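PDB 3BPV: transcriptional regulator, which probably binds DNA and regulates transcription as a winged-helix repressor of the MarR family. Local coordinates for residues Leu35-Leu49 with Arg84-Ile97. Residues are numbered along the deposited sequence; the frame is centred on the assembly and turned at random.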
loop_
_atom_site.group_PDB
_atom_site.type_symbol
_atom_site.label_atom_id
_atom_site.label_comp_id
_atom_site.label_asym_id
_atom_site.label_seq_id
_atom_site.Cartn_x
_atom_site.Cartn_y
_atom_site.Cartn_z
ATOM N N LEU A 35 -11.543 -3.885 7.080
ATOM C CA LEU A 35 -12.594 -3.689 8.064
ATOM C C LEU A 35 -13.393 -2.420 7.776
ATOM O O LEU A 35 -14.625 -2.443 7.783
ATOM C CB LEU A 35 -11.991 -3.618 9.467
ATOM C CG LEU A 35 -12.991 -3.612 10.623
ATOM C CD1 LEU A 35 -13.788 -4.899 10.622
ATOM C CD2 LEU A 35 -12.240 -3.471 11.938
ATOM N N LEU A 36 -12.707 -1.314 7.509
ATOM C CA LEU A 36 -13.409 -0.063 7.239
ATOM C C LEU A 36 -14.213 -0.140 5.953
ATOM O O LEU A 36 -15.306 0.428 5.866
ATOM C CB LEU A 36 -12.430 1.112 7.178
ATOM C CG LEU A 36 -11.715 1.433 8.497
ATOM C CD1 LEU A 36 -10.760 2.601 8.294
ATOM C CD2 LEU A 36 -12.751 1.762 9.573
ATOM N N ARG A 37 -13.688 -0.840 4.954
ATOM C CA ARG A 37 -14.403 -0.968 3.689
ATOM C C ARG A 37 -15.674 -1.799 3.848
ATOM O O ARG A 37 -16.704 -1.479 3.255
ATOM C CB ARG A 37 -13.500 -1.598 2.629
ATOM C CG ARG A 37 -14.096 -1.599 1.232
ATOM C CD ARG A 37 -14.109 -0.207 0.624
ATOM N NE ARG A 37 -14.740 -0.210 -0.693
ATOM C CZ ARG A 37 -16.039 -0.405 -0.894
ATOM N NH1 ARG A 37 -16.849 -0.610 0.135
ATOM N NH2 ARG A 37 -16.528 -0.397 -2.125
ATOM N N ILE A 38 -15.609 -2.866 4.637
ATOM C CA ILE A 38 -16.778 -3.711 4.854
ATOM C C ILE A 38 -17.783 -2.948 5.708
ATOM O O ILE A 38 -19.000 -3.061 5.514
ATOM C CB ILE A 38 -16.392 -5.019 5.570
ATOM C CG1 ILE A 38 -15.409 -5.808 4.703
ATOM C CG2 ILE A 38 -17.638 -5.859 5.840
ATOM C CD1 ILE A 38 -14.730 -6.939 5.434
ATOM N N HIS A 39 -17.260 -2.175 6.654
ATOM C CA HIS A 39 -18.065 -1.364 7.558
ATOM C C HIS A 39 -18.951 -0.388 6.787
ATOM O O HIS A 39 -20.125 -0.194 7.125
ATOM C CB HIS A 39 -17.134 -0.597 8.511
ATOM C CG HIS A 39 -17.816 0.467 9.317
ATOM N ND1 HIS A 39 -18.831 0.194 10.209
ATOM C CD2 HIS A 39 -17.606 1.804 9.383
ATOM C CE1 HIS A 39 -19.216 1.316 10.790
ATOM N NE2 HIS A 39 -18.489 2.308 10.308
ATOM N N ARG A 40 -18.396 0.222 5.746
ATOM C CA ARG A 40 -19.159 1.182 4.963
ATOM C C ARG A 40 -20.022 0.518 3.896
ATOM O O ARG A 40 -20.874 1.173 3.290
ATOM C CB ARG A 40 -18.220 2.210 4.319
ATOM C CG ARG A 40 -17.271 1.650 3.276
ATOM C CD ARG A 40 -16.460 2.771 2.643
ATOM N NE ARG A 40 -17.324 3.798 2.068
ATOM C CZ ARG A 40 -18.164 3.591 1.058
ATOM N NH1 ARG A 40 -18.254 2.389 0.503
ATOM N NH2 ARG A 40 -18.920 4.585 0.610
ATOM N N GLU A 41 -19.817 -0.777 3.669
ATOM C CA GLU A 41 -20.603 -1.490 2.667
ATOM C C GLU A 41 -20.960 -2.899 3.147
ATOM O O GLU A 41 -20.463 -3.902 2.624
ATOM C CB GLU A 41 -19.827 -1.536 1.344
ATOM C CG GLU A 41 -20.600 -2.093 0.161
ATOM C CD GLU A 41 -19.914 -1.805 -1.167
ATOM O OE1 GLU A 41 -20.241 -2.475 -2.166
ATOM O OE2 GLU A 41 -19.060 -0.897 -1.213
ATOM N N PRO A 42 -21.840 -2.990 4.163
ATOM C CA PRO A 42 -22.265 -4.277 4.716
ATOM C C PRO A 42 -22.826 -5.212 3.649
ATOM O O PRO A 42 -23.676 -4.819 2.848
ATOM C CB PRO A 42 -23.312 -3.876 5.764
ATOM C CG PRO A 42 -23.856 -2.592 5.233
ATOM C CD PRO A 42 -22.607 -1.885 4.762
ATOM N N GLY A 43 -22.329 -6.445 3.634
ATOM C CA GLY A 43 -22.792 -7.420 2.663
ATOM C C GLY A 43 -21.959 -7.501 1.399
ATOM O O GLY A 43 -22.246 -8.305 0.514
ATOM N N ILE A 44 -20.931 -6.666 1.301
ATOM C CA ILE A 44 -20.076 -6.682 0.125
ATOM C C ILE A 44 -19.503 -8.091 -0.044
ATOM O O ILE A 44 -19.154 -8.752 0.935
ATOM C CB ILE A 44 -18.920 -5.650 0.261
ATOM C CG1 ILE A 44 -18.136 -5.565 -1.051
ATOM C CG2 ILE A 44 -17.998 -6.037 1.412
ATOM C CD1 ILE A 44 -17.082 -4.467 -1.072
ATOM N N LYS A 45 -19.433 -8.553 -1.290
ATOM C CA LYS A 45 -18.888 -9.877 -1.580
ATOM C C LYS A 45 -17.372 -9.820 -1.441
ATOM O O LYS A 45 -16.755 -8.792 -1.728
ATOM C CB LYS A 45 -19.243 -10.316 -3.006
ATOM C CG LYS A 45 -20.598 -10.999 -3.172
ATOM C CD LYS A 45 -21.761 -10.067 -2.899
ATOM C CE LYS A 45 -23.075 -10.757 -3.233
ATOM N NZ LYS A 45 -24.243 -9.906 -2.896
ATOM N N GLN A 46 -16.775 -10.924 -1.005
ATOM C CA GLN A 46 -15.331 -10.975 -0.850
ATOM C C GLN A 46 -14.648 -10.678 -2.174
ATOM O O GLN A 46 -13.652 -9.963 -2.204
ATOM C CB GLN A 46 -14.881 -12.346 -0.344
ATOM C CG GLN A 46 -13.364 -12.479 -0.206
ATOM C CD GLN A 46 -12.951 -13.758 0.494
ATOM O OE1 GLN A 46 -13.660 -14.252 1.370
ATOM N NE2 GLN A 46 -11.788 -14.290 0.127
ATOM N N ASP A 47 -15.175 -11.219 -3.271
ATOM C CA ASP A 47 -14.555 -10.969 -4.562
ATOM C C ASP A 47 -14.691 -9.506 -4.966
ATOM O O ASP A 47 -13.851 -8.989 -5.699
ATOM C CB ASP A 47 -15.126 -11.891 -5.655
ATOM C CG ASP A 47 -16.614 -11.710 -5.870
ATOM O OD1 ASP A 47 -17.400 -12.409 -5.200
ATOM O OD2 ASP A 47 -16.991 -10.874 -6.712
ATOM N N GLU A 48 -15.735 -8.832 -4.483
ATOM C CA GLU A 48 -15.934 -7.417 -4.797
ATOM C C GLU A 48 -14.940 -6.581 -3.993
ATOM O O GLU A 48 -14.433 -5.563 -4.474
ATOM C CB GLU A 48 -17.375 -6.992 -4.482
ATOM C CG GLU A 48 -18.416 -7.758 -5.287
ATOM C CD GLU A 48 -19.843 -7.363 -4.963
ATOM O OE1 GLU A 48 -20.184 -7.251 -3.764
ATOM O OE2 GLU A 48 -20.629 -7.180 -5.916
ATOM N N LEU A 49 -14.662 -7.012 -2.766
ATOM C CA LEU A 49 -13.694 -6.309 -1.935
ATOM C C LEU A 49 -12.313 -6.493 -2.577
ATOM O O LEU A 49 -11.530 -5.547 -2.639
ATOM C CB LEU A 49 -13.694 -6.879 -0.517
ATOM C CG LEU A 49 -12.845 -6.120 0.506
ATOM C CD1 LEU A 49 -13.478 -4.761 0.766
ATOM C CD2 LEU A 49 -12.749 -6.908 1.806
ATOM N N ARG A 84 -19.182 -17.428 -4.252
ATOM C CA ARG A 84 -19.015 -16.104 -3.661
ATOM C C ARG A 84 -19.318 -16.097 -2.165
ATOM O O ARG A 84 -20.047 -16.955 -1.665
ATOM C CB ARG A 84 -19.909 -15.097 -4.390
ATOM C CG ARG A 84 -19.736 -15.109 -5.907
ATOM C CD ARG A 84 -20.578 -14.034 -6.575
ATOM N NE ARG A 84 -19.972 -12.715 -6.422
ATOM C CZ ARG A 84 -20.550 -11.571 -6.772
ATOM N NH1 ARG A 84 -21.770 -11.568 -7.294
ATOM N NH2 ARG A 84 -19.895 -10.428 -6.620
ATOM N N TYR A 85 -18.753 -15.121 -1.458
ATOM C CA TYR A 85 -18.942 -14.988 -0.018
ATOM C C TYR A 85 -19.313 -13.569 0.396
ATOM O O TYR A 85 -18.774 -12.595 -0.132
ATOM C CB TYR A 85 -17.674 -15.444 0.707
ATOM C CG TYR A 85 -17.457 -16.927 0.559
ATOM C CD1 TYR A 85 -18.042 -17.827 1.449
ATOM C CD2 TYR A 85 -16.758 -17.440 -0.532
ATOM C CE1 TYR A 85 -17.944 -19.197 1.252
ATOM C CE2 TYR A 85 -16.655 -18.811 -0.738
ATOM C CZ TYR A 85 -17.253 -19.683 0.157
ATOM O OH TYR A 85 -17.189 -21.042 -0.050
ATOM N N ILE A 86 -20.237 -13.470 1.349
ATOM C CA ILE A 86 -20.720 -12.191 1.852
ATOM C C ILE A 86 -19.985 -11.806 3.125
ATOM O O ILE A 86 -19.831 -12.621 4.033
ATOM C CB ILE A 86 -22.234 -12.265 2.163
ATOM C CG1 ILE A 86 -22.989 -12.802 0.946
ATOM C CG2 ILE A 86 -22.753 -10.897 2.564
ATOM C CD1 ILE A 86 -22.770 -12.013 -0.313
ATOM N N LEU A 87 -19.546 -10.553 3.193
ATOM C CA LEU A 87 -18.819 -10.072 4.363
ATOM C C LEU A 87 -19.599 -9.021 5.131
ATOM O O LEU A 87 -20.287 -8.194 4.548
ATOM C CB LEU A 87 -17.482 -9.455 3.943
ATOM C CG LEU A 87 -16.607 -10.308 3.027
ATOM C CD1 LEU A 87 -15.421 -9.495 2.541
ATOM C CD2 LEU A 87 -16.153 -11.549 3.775
ATOM N N GLU A 88 -19.475 -9.061 6.450
ATOM C CA GLU A 88 -20.125 -8.081 7.301
ATOM C C GLU A 88 -19.308 -7.920 8.570
ATOM O O GLU A 88 -18.666 -8.862 9.035
ATOM C CB GLU A 88 -21.546 -8.522 7.658
ATOM C CG GLU A 88 -22.312 -7.479 8.458
ATOM C CD GLU A 88 -23.724 -7.919 8.786
ATOM O OE1 GLU A 88 -24.489 -8.208 7.843
ATOM O OE2 GLU A 88 -24.064 -7.977 9.985
ATOM N N VAL A 89 -19.312 -6.713 9.117
ATOM C CA VAL A 89 -18.580 -6.460 10.345
ATOM C C VAL A 89 -19.447 -6.916 11.512
ATOM O O VAL A 89 -20.654 -6.686 11.526
ATOM C CB VAL A 89 -18.263 -4.968 10.511
ATOM C CG1 VAL A 89 -17.460 -4.750 11.780
ATOM C CG2 VAL A 89 -17.492 -4.471 9.305
ATOM N N THR A 90 -18.828 -7.587 12.473
ATOM C CA THR A 90 -19.546 -8.068 13.644
ATOM C C THR A 90 -19.738 -6.899 14.600
ATOM O O THR A 90 -19.217 -5.808 14.371
ATOM C CB THR A 90 -18.747 -9.140 14.381
ATOM O OG1 THR A 90 -17.508 -8.569 14.818
ATOM C CG2 THR A 90 -18.477 -10.336 13.474
ATOM N N ARG A 91 -20.484 -7.129 15.674
ATOM C CA ARG A 91 -20.710 -6.084 16.663
ATOM C C ARG A 91 -19.359 -5.704 17.258
ATOM O O ARG A 91 -19.069 -4.528 17.476
ATOM C CB ARG A 91 -21.636 -6.591 17.767
ATOM C CG ARG A 91 -21.875 -5.584 18.875
ATOM C CD ARG A 91 -22.646 -4.361 18.394
ATOM N NE ARG A 91 -24.033 -4.675 18.048
ATOM C CZ ARG A 91 -24.425 -5.183 16.883
ATOM N NH1 ARG A 91 -23.541 -5.437 15.929
ATOM N NH2 ARG A 91 -25.709 -5.442 16.673
ATOM N N ARG A 92 -18.538 -6.720 17.507
ATOM C CA ARG A 92 -17.206 -6.533 18.067
ATOM C C ARG A 92 -16.385 -5.642 17.137
ATOM O O ARG A 92 -15.674 -4.744 17.586
ATOM C CB ARG A 92 -16.527 -7.895 18.227
ATOM C CG ARG A 92 -15.140 -7.871 18.854
ATOM C CD ARG A 92 -15.193 -7.504 20.331
ATOM N NE ARG A 92 -13.947 -7.830 21.025
ATOM C CZ ARG A 92 -12.774 -7.248 20.792
ATOM N NH1 ARG A 92 -12.669 -6.297 19.877
ATOM N NH2 ARG A 92 -11.701 -7.625 21.474
ATOM N N GLY A 93 -16.491 -5.896 15.835
ATOM C CA GLY A 93 -15.761 -5.101 14.864
ATOM C C GLY A 93 -16.209 -3.652 14.813
ATOM O O GLY A 93 -15.386 -2.743 14.716
ATOM N N GLU A 94 -17.517 -3.424 14.873
ATOM C CA GLU A 94 -18.044 -2.065 14.832
ATOM C C GLU A 94 -17.643 -1.279 16.076
ATOM O O GLU A 94 -17.484 -0.061 16.029
ATOM C CB GLU A 94 -19.572 -2.091 14.731
ATOM C CG GLU A 94 -20.110 -2.908 13.575
ATOM C CD GLU A 94 -21.618 -2.829 13.466
ATOM O OE1 GLU A 94 -22.309 -3.185 14.446
ATOM O OE2 GLU A 94 -22.115 -2.408 12.400
ATOM N N GLU A 95 -17.459 -1.980 17.186
ATOM C CA GLU A 95 -17.107 -1.315 18.430
ATOM C C GLU A 95 -15.658 -0.857 18.536
ATOM O O GLU A 95 -15.337 -0.018 19.377
ATOM C CB GLU A 95 -17.496 -2.215 19.601
ATOM C CG GLU A 95 -19.000 -2.471 19.615
ATOM C CD GLU A 95 -19.425 -3.562 20.563
ATOM O OE1 GLU A 95 -18.744 -4.604 20.625
ATOM O OE2 GLU A 95 -20.463 -3.389 21.237
ATOM N N ILE A 96 -14.786 -1.386 17.680
ATOM C CA ILE A 96 -13.382 -0.978 17.708
ATOM C C ILE A 96 -13.085 0.105 16.678
ATOM O O ILE A 96 -11.965 0.606 16.612
ATOM C CB ILE A 96 -12.411 -2.161 17.451
ATOM C CG1 ILE A 96 -12.650 -2.753 16.060
ATOM C CG2 ILE A 96 -12.564 -3.208 18.540
ATOM C CD1 ILE A 96 -11.609 -3.782 15.645
ATOM N N ILE A 97 -14.082 0.468 15.873
ATOM C CA ILE A 97 -13.894 1.500 14.854
ATOM C C ILE A 97 -13.475 2.841 15.466
ATOM O O ILE A 97 -12.610 3.533 14.926
ATOM C CB ILE A 97 -15.180 1.714 14.012
ATOM C CG1 ILE A 97 -15.583 0.401 13.336
ATOM C CG2 ILE A 97 -14.946 2.798 12.962
ATOM C CD1 ILE A 97 -14.532 -0.169 12.410
HETATM O O HOH W 1 -20.456 -4.601 7.698
HETATM O O HOH W 2 -20.356 -1.956 10.599
HETATM O O HOH W 3 -16.743 -13.712 -3.052
#
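Asp47 OD1 is gripped twice, by Arg84 NE at 2.9 Å in a nearly straight bond (174°) and by a water that also accepts from Tyr85 N. The pair ties the start of helix 46-53 to strand 84-89, a strand of the wing in this winged-helix fold. Arg84 meets the carboxylate of Asp47 side-on: NE takes OD1 and NH2 takes OD2 at 2.9 Å, OD2 using its syn lone pair. A bend at chi3 (77°) turns the guanidinium back to Asp47, while Lys45 CG lies over one of its faces and Glu48 OE2 stands 3.4 Å from Arg84 NH2 as a second, longer salt bridge. A leucine in place of Arg84 would probably leave the carboxylates of Asp47 and Glu48 without their shared cation and the wing less firmly fastened to the helix.

Backbone bonds continue the seam. Gln46 N donates to Tyr85 O (2.7 Å), Leu87 N to Ile44 O, and Gly43 N to Leu87 O; Gly43 sits in the type II turn from Glu41 to Ile44 at phi 94°, where a CB would press against the carbonyl oxygen of Pro42. Leu87 reaches far enough for its CD1 to touch both Ile38 CD1 and Leu49 CD2, and Leu64 of helix 57-69 adjoins all three. Farther along, the helical residues 35-40 cross strand 84-89 almost perpendicularly, and branched Val89 fills the junction: CG1 meets Leu35 CD1, while CG2 packs 3.7 Å from Ile38 CG2.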